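Side-chain contact in diaminopimelate decarboxylase (Phaeodactylum tricornutum, PDB 7JPJ), which probably catalyses the pyridoxal 5'-phosphate-dependent decarboxylation of diaminopimelate in lysine biosynthesis: residues 42-47 and 281-286. Residues are numbered along the deposited sequence; the frame is centred on the assembly and turned at random.
Sequences DACLAF and GTYLVA. With SO4 (sulfate ion), chain D.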
# COMPACT_ATOMS: atom_id res chain seq x y z
N ASP A 42 -12.67 6.01 -26.64
CA ASP A 42 -13.64 6.65 -27.52
C ASP A 42 -14.61 7.52 -26.72
O ASP A 42 -14.97 8.62 -27.16
CB ASP A 42 -14.40 5.60 -28.33
CG ASP A 42 -13.69 5.23 -29.62
OD1 ASP A 42 -12.71 5.92 -29.98
OD2 ASP A 42 -14.11 4.25 -30.27
N ALA A 43 -15.04 7.05 -25.55
CA ALA A 43 -15.97 7.83 -24.74
C ALA A 43 -15.34 9.13 -24.27
O ALA A 43 -16.04 10.14 -24.13
CB ALA A 43 -16.43 7.01 -23.54
N CYS A 44 -14.03 9.14 -24.03
CA CYS A 44 -13.37 10.37 -23.59
C CYS A 44 -13.08 11.30 -24.76
O CYS A 44 -13.24 12.52 -24.65
CB CYS A 44 -12.08 10.04 -22.84
SG CYS A 44 -12.35 9.18 -21.27
N LEU A 45 -12.65 10.74 -25.90
CA LEU A 45 -12.43 11.55 -27.10
C LEU A 45 -13.72 12.16 -27.64
O LEU A 45 -13.65 13.06 -28.48
CB LEU A 45 -11.76 10.71 -28.18
CG LEU A 45 -10.30 10.34 -27.92
CD1 LEU A 45 -9.88 9.16 -28.79
CD2 LEU A 45 -9.40 11.54 -28.16
N ALA A 46 -14.88 11.69 -27.17
CA ALA A 46 -16.17 12.24 -27.56
C ALA A 46 -16.71 13.23 -26.53
O ALA A 46 -17.90 13.54 -26.55
CB ALA A 46 -17.17 11.10 -27.78
N PHE A 47 -15.85 13.72 -25.64
CA PHE A 47 -16.28 14.66 -24.62
C PHE A 47 -16.74 15.96 -25.27
O PHE A 47 -16.05 16.49 -26.15
CB PHE A 47 -15.14 14.93 -23.64
CG PHE A 47 -15.57 15.53 -22.33
CD1 PHE A 47 -15.74 16.90 -22.20
CD2 PHE A 47 -15.79 14.72 -21.23
CE1 PHE A 47 -16.14 17.45 -20.99
CE2 PHE A 47 -16.19 15.26 -20.02
CZ PHE A 47 -16.36 16.63 -19.90
N GLY A 281 -8.13 9.32 -15.13
CA GLY A 281 -7.32 8.16 -14.81
C GLY A 281 -8.17 6.93 -14.63
O GLY A 281 -8.07 5.97 -15.40
N THR A 282 -9.03 6.96 -13.61
CA THR A 282 -9.95 5.85 -13.36
C THR A 282 -10.82 5.57 -14.58
O THR A 282 -10.95 4.42 -15.02
CB THR A 282 -10.81 6.17 -12.14
OG1 THR A 282 -9.97 6.42 -11.01
CG2 THR A 282 -11.75 5.01 -11.83
N TYR A 283 -11.41 6.62 -15.16
CA TYR A 283 -12.38 6.44 -16.24
C TYR A 283 -11.79 5.72 -17.45
O TYR A 283 -12.55 5.17 -18.25
CB TYR A 283 -12.95 7.79 -16.67
CG TYR A 283 -14.33 7.72 -17.28
CD1 TYR A 283 -15.46 7.82 -16.48
CD2 TYR A 283 -14.51 7.56 -18.65
CE1 TYR A 283 -16.73 7.75 -17.03
CE2 TYR A 283 -15.77 7.49 -19.21
CZ TYR A 283 -16.88 7.59 -18.39
OH TYR A 283 -18.14 7.53 -18.94
N LEU A 284 -10.47 5.71 -17.61
CA LEU A 284 -9.87 5.12 -18.79
C LEU A 284 -9.46 3.67 -18.62
O LEU A 284 -9.49 2.91 -19.59
CB LEU A 284 -8.64 5.94 -19.21
CG LEU A 284 -8.88 7.16 -20.10
CD1 LEU A 284 -7.66 8.06 -20.08
CD2 LEU A 284 -9.20 6.73 -21.52
N VAL A 285 -9.09 3.25 -17.40
CA VAL A 285 -8.43 1.96 -17.23
C VAL A 285 -9.09 1.09 -16.17
O VAL A 285 -8.79 -0.11 -16.06
CB VAL A 285 -6.94 2.15 -16.90
CG1 VAL A 285 -6.20 2.78 -18.07
CG2 VAL A 285 -6.77 2.99 -15.65
N ALA A 286 -10.00 1.66 -15.37
CA ALA A 286 -10.59 0.93 -14.25
C ALA A 286 -11.25 -0.37 -14.67
O ALA A 286 -10.79 -1.45 -14.29
CB ALA A 286 -11.61 1.80 -13.51
S SO4 D . -8.89 9.95 -11.40
O1 SO4 D . -9.91 9.16 -10.72
O2 SO4 D . -9.46 10.55 -12.61
O3 SO4 D . -7.76 9.10 -11.76
O4 SO4 D . -8.43 11.01 -10.49
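The Tyr283 ring meets helix 34-45 with one long side: Ala43 CB sits at the edge, near the ring plane, 4.4 Å from CE2, while Cys44 SG approaches obliquely, 3.8 Å from CD2. The sulfur lies 5.0 Å from the ring centroid and 67° off its normal, an oblique sulfur-aromatic contact. With CG roughly trans to the backbone N (chi1 -154°), the ring extends toward helix 34-45, and its OH is hydrogen-bonded to Thr250 O, which anchors the hydroxyl end. Cys44 SG also touches Leu284 CD2 at 4.0 Å and so meets two consecutive side chains of the short helix 282-285. In this TIM-barrel pyridoxal-binding domain, the contact joins helix 34-45, which precedes strand 53-58, to the short helix that follows strand 275-278; Val55 and Leu252 also touch Cys44. The N-terminal end of helix 282-285 holds a sulfate, probably from the crystallisation liquor, where the cofactor phosphate probably binds in this family. Gly281 N donates to sulfate O2 at 3.1 Å, fairly straight at 161°, Thr282 N to sulfate O3 on a more bent path, and Thr282 OG1 to sulfate O1 at 2.8 Å, with Gly238 N and Tyr395 OH as further partners.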